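Local coordinates for protein lysozyme (Meretrix lusoria, PDB 3AB6) that hydrolyses the beta-1,4 linkages of bacterial peptidoglycan, lysing Gram-positive bacteria such as Micrococcus luteus, and also has chitinase activity, at residues R22-K27 / Y37-E42; F89-N94 / S104-W109. All coordinates share one frame; numbering follows the deposited sequence.

Contact 1 of 2, residues R22-K27 / Y37-E42. With NAG (2-acetamido-2-deoxy-beta-D-glucopyranose), chain B.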
loop_
_atom_site.group_PDB
_atom_site.type_symbol
_atom_site.label_atom_id
_atom_site.label_comp_id
_atom_site.label_asym_id
_atom_site.label_seq_id
_atom_site.Cartn_x
_atom_site.Cartn_y
_atom_site.Cartn_z
ATOM N N ARG A 22 -2.362 3.078 12.059
ATOM C CA ARG A 22 -3.115 2.605 13.208
ATOM C C ARG A 22 -4.115 1.575 12.692
ATOM O O ARG A 22 -4.448 1.564 11.504
ATOM C CB ARG A 22 -3.888 3.762 13.852
ATOM C CG ARG A 22 -3.050 4.971 14.238
ATOM C CD ARG A 22 -3.946 6.114 14.701
ATOM N NE ARG A 22 -3.177 7.285 15.118
ATOM C CZ ARG A 22 -3.713 8.415 15.565
ATOM N NH1 ARG A 22 -5.030 8.542 15.655
ATOM N NH2 ARG A 22 -2.929 9.422 15.927
ATOM N N ASN A 23 -4.589 0.709 13.580
ATOM C CA ASN A 23 -5.574 -0.295 13.193
ATOM C C ASN A 23 -6.935 0.399 13.234
ATOM O O ASN A 23 -7.689 0.267 14.201
ATOM C CB ASN A 23 -5.526 -1.478 14.169
ATOM C CG ASN A 23 -6.560 -2.536 13.853
ATOM O OD1 ASN A 23 -6.986 -2.684 12.707
ATOM N ND2 ASN A 23 -6.958 -3.291 14.868
ATOM N N VAL A 24 -7.235 1.138 12.167
ATOM C CA VAL A 24 -8.469 1.921 12.060
ATOM C C VAL A 24 -9.737 1.199 11.609
ATOM O O VAL A 24 -10.809 1.812 11.538
ATOM C CB VAL A 24 -8.262 3.117 11.113
ATOM C CG1 VAL A 24 -7.091 3.957 11.594
ATOM C CG2 VAL A 24 -8.019 2.624 9.693
ATOM N N GLY A 25 -9.628 -0.087 11.300
ATOM C CA GLY A 25 -10.795 -0.823 10.851
ATOM C C GLY A 25 -11.032 -0.620 9.366
ATOM O O GLY A 25 -10.122 -0.227 8.631
ATOM N N CYS A 26 -12.258 -0.867 8.919
ATOM C CA CYS A 26 -12.578 -0.732 7.506
ATOM C C CYS A 26 -13.406 0.501 7.148
ATOM O O CYS A 26 -14.104 1.080 7.985
ATOM C CB CYS A 26 -13.316 -1.973 7.015
ATOM S SG CYS A 26 -12.573 -3.592 7.405
ATOM N N LYS A 27 -13.324 0.876 5.877
ATOM C CA LYS A 27 -14.044 2.023 5.338
ATOM C C LYS A 27 -14.491 1.661 3.925
ATOM O O LYS A 27 -13.755 1.002 3.192
ATOM C CB LYS A 27 -13.124 3.246 5.271
ATOM C CG LYS A 27 -13.796 4.503 4.738
ATOM C CD LYS A 27 -12.790 5.581 4.334
ATOM C CE LYS A 27 -12.045 5.194 3.060
ATOM N NZ LYS A 27 -11.122 6.265 2.568
ATOM N N TYR A 37 -4.295 -0.918 8.782
ATOM C CA TYR A 37 -3.120 -0.068 8.653
ATOM C C TYR A 37 -2.849 0.465 7.258
ATOM O O TYR A 37 -2.549 1.643 7.084
ATOM C CB TYR A 37 -1.865 -0.806 9.138
ATOM C CG TYR A 37 -1.803 -1.018 10.634
ATOM C CD1 TYR A 37 -2.415 -2.118 11.228
ATOM C CD2 TYR A 37 -1.142 -0.106 11.455
ATOM C CE1 TYR A 37 -2.371 -2.309 12.610
ATOM C CE2 TYR A 37 -1.090 -0.282 12.836
ATOM C CZ TYR A 37 -1.705 -1.385 13.407
ATOM O OH TYR A 37 -1.646 -1.564 14.773
ATOM N N PHE A 38 -2.952 -0.409 6.266
ATOM C CA PHE A 38 -2.682 -0.014 4.897
ATOM C C PHE A 38 -3.919 0.121 4.018
ATOM O O PHE A 38 -3.800 0.302 2.809
ATOM C CB PHE A 38 -1.684 -0.993 4.263
ATOM C CG PHE A 38 -0.272 -0.842 4.781
ATOM C CD1 PHE A 38 0.119 -1.429 5.985
ATOM C CD2 PHE A 38 0.653 -0.074 4.082
ATOM C CE1 PHE A 38 1.414 -1.249 6.486
ATOM C CE2 PHE A 38 1.949 0.113 4.570
ATOM C CZ PHE A 38 2.332 -0.474 5.774
ATOM N N GLN A 39 -5.096 0.043 4.635
ATOM C CA GLN A 39 -6.361 0.164 3.920
ATOM C C GLN A 39 -6.390 -0.735 2.690
ATOM O O GLN A 39 -6.630 -0.291 1.568
ATOM C CB GLN A 39 -6.595 1.628 3.541
ATOM C CG GLN A 39 -6.979 2.475 4.754
ATOM C CD GLN A 39 -8.333 2.076 5.306
ATOM O OE1 GLN A 39 -9.363 2.367 4.701
ATOM N NE2 GLN A 39 -8.339 1.381 6.444
ATOM N N ILE A 40 -6.143 -2.015 2.934
ATOM C CA ILE A 40 -6.110 -3.031 1.897
ATOM C C ILE A 40 -7.494 -3.573 1.579
ATOM O O ILE A 40 -8.284 -3.867 2.476
ATOM C CB ILE A 40 -5.193 -4.192 2.329
ATOM C CG1 ILE A 40 -3.762 -3.677 2.471
ATOM C CG2 ILE A 40 -5.257 -5.330 1.319
ATOM C CD1 ILE A 40 -2.811 -4.673 3.099
ATOM N N LYS A 41 -7.790 -3.676 0.288
ATOM C CA LYS A 41 -9.069 -4.203 -0.156
ATOM C C LYS A 41 -8.934 -5.713 -0.282
ATOM O O LYS A 41 -7.820 -6.239 -0.300
ATOM C CB LYS A 41 -9.457 -3.579 -1.493
ATOM C CG LYS A 41 -9.724 -2.091 -1.386
ATOM C CD LYS A 41 -10.212 -1.513 -2.704
ATOM C CE LYS A 41 -10.669 -0.082 -2.512
ATOM N NZ LYS A 41 -11.812 -0.010 -1.567
ATOM N N GLU A 42 -10.061 -6.414 -0.358
ATOM C CA GLU A 42 -10.014 -7.865 -0.456
ATOM C C GLU A 42 -9.292 -8.352 -1.711
ATOM O O GLU A 42 -8.549 -9.328 -1.659
ATOM C CB GLU A 42 -11.433 -8.449 -0.403
ATOM C CG GLU A 42 -11.475 -9.969 -0.508
ATOM C CD GLU A 42 -12.871 -10.532 -0.326
ATOM O OE1 GLU A 42 -13.822 -9.957 -0.896
ATOM O OE2 GLU A 42 -13.015 -11.552 0.380
HETATM C C1 NAG B . -7.122 0.697 -4.266
HETATM C C2 NAG B . -6.666 -0.744 -4.011
HETATM C C3 NAG B . -6.329 -1.401 -5.361
HETATM C C4 NAG B . -7.525 -1.261 -6.330
HETATM C C5 NAG B . -7.943 0.210 -6.417
HETATM C C6 NAG B . -9.219 0.388 -7.242
HETATM C C7 NAG B . -5.540 -1.489 -2.001
HETATM C C8 NAG B . -4.409 -1.261 -1.041
HETATM N N2 NAG B . -5.511 -0.755 -3.118
HETATM O O1 NAG B . -7.611 1.230 -3.085
HETATM O O3 NAG B . -6.045 -2.781 -5.166
HETATM O O4 NAG B . -7.195 -1.598 -7.659
HETATM O O5 NAG B . -8.246 0.641 -5.126
HETATM O O6 NAG B . -9.295 1.778 -7.502
HETATM O O7 NAG B . -6.465 -2.263 -1.697
#
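Tyr37 and Gln39 reach the 22-27 segment through similar first torsions. In Tyr37, CG lies anti to the carbonyl carbon (chi1 -71°), and the ring lays one face against the backbone of Arg22 and Asn23. Gln39 starts the same way but folds again at chi2 (-67°), which brings its amide to Gly25 O. In this I-type lysozyme the contact joins the loop before strand 26-29 to residues between strands 32-35 and 40-41 of the small antiparallel sheet, in which 32-35 is the middle strand. Asn23 is the centre of an inverse gamma turn, and one face of the Tyr37 ring takes the peptide at its start: Arg22 C is 3.5 Å above the plane and Asn23 N 3.6 Å, both offset toward the rim. Asn23 CB adds an apolar touch at 3.6 Å from Tyr37 CE1. Gln39 NE2 donates to Gly25 O over 3.2 Å, moderately bent at 142°, with the oxygen in the amide plane. The same nitrogen also bonds Gly36 O, its stronger partner, so the amide bridges the carbonyls of Gly25 and Gly36. Gln39 and Ile40 face Cys35 in a G1 beta bulge, and Cys26 is joined to Cys35 by a disulfide. Gln39 also touches Glu18, the predicted proton donor. Farther along, Lys41 meets the bound sugar: its N donates to O7 of the NAG acetamide at 2.8 Å.

Contact 2 of 2, residues F89-N94 / S104-W109. With NAG (2-acetamido-2-deoxy-beta-D-glucopyranose), chain B.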
loop_
_atom_site.group_PDB
_atom_site.type_symbol
_atom_site.label_atom_id
_atom_site.label_comp_id
_atom_site.label_asym_id
_atom_site.label_seq_id
_atom_site.Cartn_x
_atom_site.Cartn_y
_atom_site.Cartn_z
ATOM N N PHE A 89 5.744 2.494 -5.908
ATOM C CA PHE A 89 5.049 1.591 -4.993
ATOM C C PHE A 89 3.805 2.248 -4.397
ATOM O O PHE A 89 2.751 1.617 -4.286
ATOM C CB PHE A 89 5.997 1.157 -3.866
ATOM C CG PHE A 89 7.221 0.419 -4.348
ATOM C CD1 PHE A 89 8.452 0.623 -3.734
ATOM C CD2 PHE A 89 7.143 -0.490 -5.401
ATOM C CE1 PHE A 89 9.590 -0.059 -4.162
ATOM C CE2 PHE A 89 8.275 -1.179 -5.836
ATOM C CZ PHE A 89 9.500 -0.962 -5.215
ATOM N N ALA A 90 3.930 3.512 -4.005
ATOM C CA ALA A 90 2.803 4.241 -3.422
ATOM C C ALA A 90 1.669 4.361 -4.437
ATOM O O ALA A 90 0.496 4.170 -4.107
ATOM C CB ALA A 90 3.258 5.637 -2.974
ATOM N N ARG A 91 2.020 4.680 -5.676
ATOM C CA ARG A 91 1.010 4.822 -6.712
ATOM C C ARG A 91 0.369 3.480 -7.040
ATOM O O ARG A 91 -0.832 3.408 -7.293
ATOM C CB ARG A 91 1.624 5.475 -7.952
ATOM C CG ARG A 91 2.051 6.914 -7.682
ATOM C CD ARG A 91 2.583 7.602 -8.922
ATOM N NE ARG A 91 1.550 7.732 -9.943
ATOM C CZ ARG A 91 1.736 8.283 -11.136
ATOM N NH1 ARG A 91 2.926 8.763 -11.473
ATOM N NH2 ARG A 91 0.729 8.358 -11.993
ATOM N N GLU A 92 1.160 2.411 -7.017
ATOM C CA GLU A 92 0.618 1.084 -7.280
ATOM C C GLU A 92 -0.371 0.748 -6.176
ATOM O O GLU A 92 -1.455 0.232 -6.428
ATOM C CB GLU A 92 1.733 0.035 -7.281
ATOM C CG GLU A 92 2.560 0.020 -8.545
ATOM C CD GLU A 92 1.811 -0.594 -9.711
ATOM O OE1 GLU A 92 1.721 -1.839 -9.777
ATOM O OE2 GLU A 92 1.306 0.170 -10.555
ATOM N N HIS A 93 0.019 1.054 -4.943
ATOM C CA HIS A 93 -0.822 0.768 -3.792
ATOM C C HIS A 93 -2.182 1.440 -3.908
ATOM O O HIS A 93 -3.211 0.819 -3.666
ATOM C CB HIS A 93 -0.137 1.227 -2.502
ATOM C CG HIS A 93 -0.815 0.746 -1.260
ATOM N ND1 HIS A 93 -0.800 -0.577 -0.870
ATOM C CD2 HIS A 93 -1.554 1.403 -0.336
ATOM C CE1 HIS A 93 -1.504 -0.713 0.241
ATOM N NE2 HIS A 93 -1.972 0.474 0.585
ATOM N N ASN A 94 -2.183 2.708 -4.300
ATOM C CA ASN A 94 -3.423 3.461 -4.413
ATOM C C ASN A 94 -4.240 3.163 -5.661
ATOM O O ASN A 94 -5.467 3.256 -5.632
ATOM C CB ASN A 94 -3.125 4.962 -4.361
ATOM C CG ASN A 94 -4.383 5.812 -4.425
ATOM O OD1 ASN A 94 -5.253 5.722 -3.558
ATOM N ND2 ASN A 94 -4.483 6.645 -5.454
ATOM N N SER A 104 -4.609 9.334 -11.940
ATOM C CA SER A 104 -5.391 9.380 -10.716
ATOM C C SER A 104 -4.538 9.366 -9.448
ATOM O O SER A 104 -4.825 10.079 -8.487
ATOM C CB SER A 104 -6.345 8.188 -10.678
ATOM O OG SER A 104 -6.903 8.035 -9.387
ATOM N N THR A 105 -3.486 8.556 -9.457
ATOM C CA THR A 105 -2.611 8.411 -8.298
ATOM C C THR A 105 -1.547 9.490 -8.105
ATOM O O THR A 105 -0.763 9.427 -7.156
ATOM C CB THR A 105 -1.914 7.046 -8.321
ATOM O OG1 THR A 105 -1.116 6.941 -9.502
ATOM C CG2 THR A 105 -2.947 5.924 -8.309
ATOM N N ILE A 106 -1.504 10.474 -8.996
ATOM C CA ILE A 106 -0.535 11.557 -8.863
ATOM C C ILE A 106 -0.849 12.338 -7.587
ATOM O O ILE A 106 0.053 12.752 -6.858
ATOM C CB ILE A 106 -0.600 12.519 -10.074
ATOM C CG1 ILE A 106 -0.083 11.810 -11.328
ATOM C CG2 ILE A 106 0.200 13.789 -9.778
ATOM C CD1 ILE A 106 -0.317 12.601 -12.612
ATOM N N GLY A 107 -2.137 12.525 -7.315
ATOM C CA GLY A 107 -2.540 13.259 -6.128
ATOM C C GLY A 107 -2.157 12.538 -4.850
ATOM O O GLY A 107 -1.721 13.159 -3.879
ATOM N N TYR A 108 -2.331 11.220 -4.851
ATOM C CA TYR A 108 -1.998 10.394 -3.699
ATOM C C TYR A 108 -0.529 10.581 -3.325
ATOM O O TYR A 108 -0.203 10.795 -2.156
ATOM C CB TYR A 108 -2.285 8.927 -4.025
ATOM C CG TYR A 108 -1.960 7.965 -2.909
ATOM C CD1 TYR A 108 -0.686 7.415 -2.784
ATOM C CD2 TYR A 108 -2.931 7.603 -1.975
ATOM C CE1 TYR A 108 -0.387 6.525 -1.756
ATOM C CE2 TYR A 108 -2.642 6.717 -0.944
ATOM C CZ TYR A 108 -1.372 6.180 -0.841
ATOM O OH TYR A 108 -1.089 5.287 0.168
ATOM N N TRP A 109 0.351 10.503 -4.320
ATOM C CA TRP A 109 1.785 10.673 -4.097
ATOM C C TRP A 109 2.094 12.056 -3.523
ATOM O O TRP A 109 2.858 12.181 -2.568
ATOM C CB TRP A 109 2.549 10.462 -5.413
ATOM C CG TRP A 109 4.044 10.649 -5.317
ATOM C CD1 TRP A 109 4.820 11.439 -6.118
ATOM C CD2 TRP A 109 4.939 10.031 -4.378
ATOM N NE1 TRP A 109 6.139 11.354 -5.738
ATOM C CE2 TRP A 109 6.240 10.497 -4.673
ATOM C CE3 TRP A 109 4.767 9.128 -3.317
ATOM C CZ2 TRP A 109 7.367 10.093 -3.946
ATOM C CZ3 TRP A 109 5.890 8.728 -2.592
ATOM C CH2 TRP A 109 7.172 9.211 -2.912
HETATM C C1 NAG B . -7.122 0.697 -4.266
HETATM C C2 NAG B . -6.666 -0.744 -4.011
HETATM C C3 NAG B . -6.329 -1.401 -5.361
HETATM C C4 NAG B . -7.525 -1.261 -6.330
HETATM C C5 NAG B . -7.943 0.210 -6.417
HETATM C C6 NAG B . -9.219 0.388 -7.242
HETATM C C7 NAG B . -5.540 -1.489 -2.001
HETATM C C8 NAG B . -4.409 -1.261 -1.041
HETATM N N2 NAG B . -5.511 -0.755 -3.118
HETATM O O1 NAG B . -7.611 1.230 -3.085
HETATM O O3 NAG B . -6.045 -2.781 -5.166
HETATM O O4 NAG B . -7.195 -1.598 -7.659
HETATM O O5 NAG B . -8.246 0.641 -5.126
HETATM O O6 NAG B . -9.295 1.778 -7.502
HETATM O O7 NAG B . -6.465 -2.263 -1.697
#
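Arg91 of helix 86-95 meets Thr105, just ahead of helix 106-112, in a helix-helix contact beside the substrate cleft of this I-type lysozyme. The polar part is one nearly straight hydrogen bond. Arg91 NE donates to Thr105 OG1 over 2.8 Å at 171°, and the oxygen lies in the guanidinium plane, at its edge. The chain of Arg91 bends at chi3 (64°), turning that edge to the threonine. Thr105 OG1 in turn has Gly99 O as its main partner, with Lys102 O sharing its single hydrogen. Lys102 O also takes Arg91 NH2, so the loop before Thr105 is tied to the same group. Ile106 CG1 sits over one guanidinium face.

The aromatic part is a stack of amide on ring. The Asn94 amide and the Tyr108 ring lie 11° apart, and their side chains run past each other in opposite directions. Asn94 CB stands over the ring centre in a CH-pi contact, 3.6 Å from the Tyr108 centroid. Tyr108 OH is hydrogen-bonded to Glu18 OE2, which links this packing to the predicted proton donor.

The apolar part centres on Ala90. Its CB touches Trp109 CE3 at 3.8 Å and Tyr108 CE1 at 3.9 Å, the latter at the tyrosine ring edge.

The sugar is held on the cleft side of helix 86-95. NAG C8 packs over one face of the His93 ring, whose ND1 bonds Tyr44 OH. His93 O accepts a straight hydrogen bond from NAG N2 at 2.8 Å.

Overall arrangement
Contact 1 lies mostly at the surface, around the small sheet. Contact 2 is partly buried between two helices and joins the larger area. Backbone peptides supply much of the chemistry in contact 1, through a peptide over a ring and a carbonyl held by an amide. Between its own segments contact 2 relies on side chains, although it holds the sugar by a backbone carbonyl. They share no strand or helix, but they meet where Phe38 O and His93 NE2 are 2.9 Å apart, a probable hydrogen bond. Both also reach Glu18 and grip one NAG acetamide, contact 1 by its oxygen and contact 2 by its nitrogen, so the sugar bridges segment 37-42 and helix 86-95.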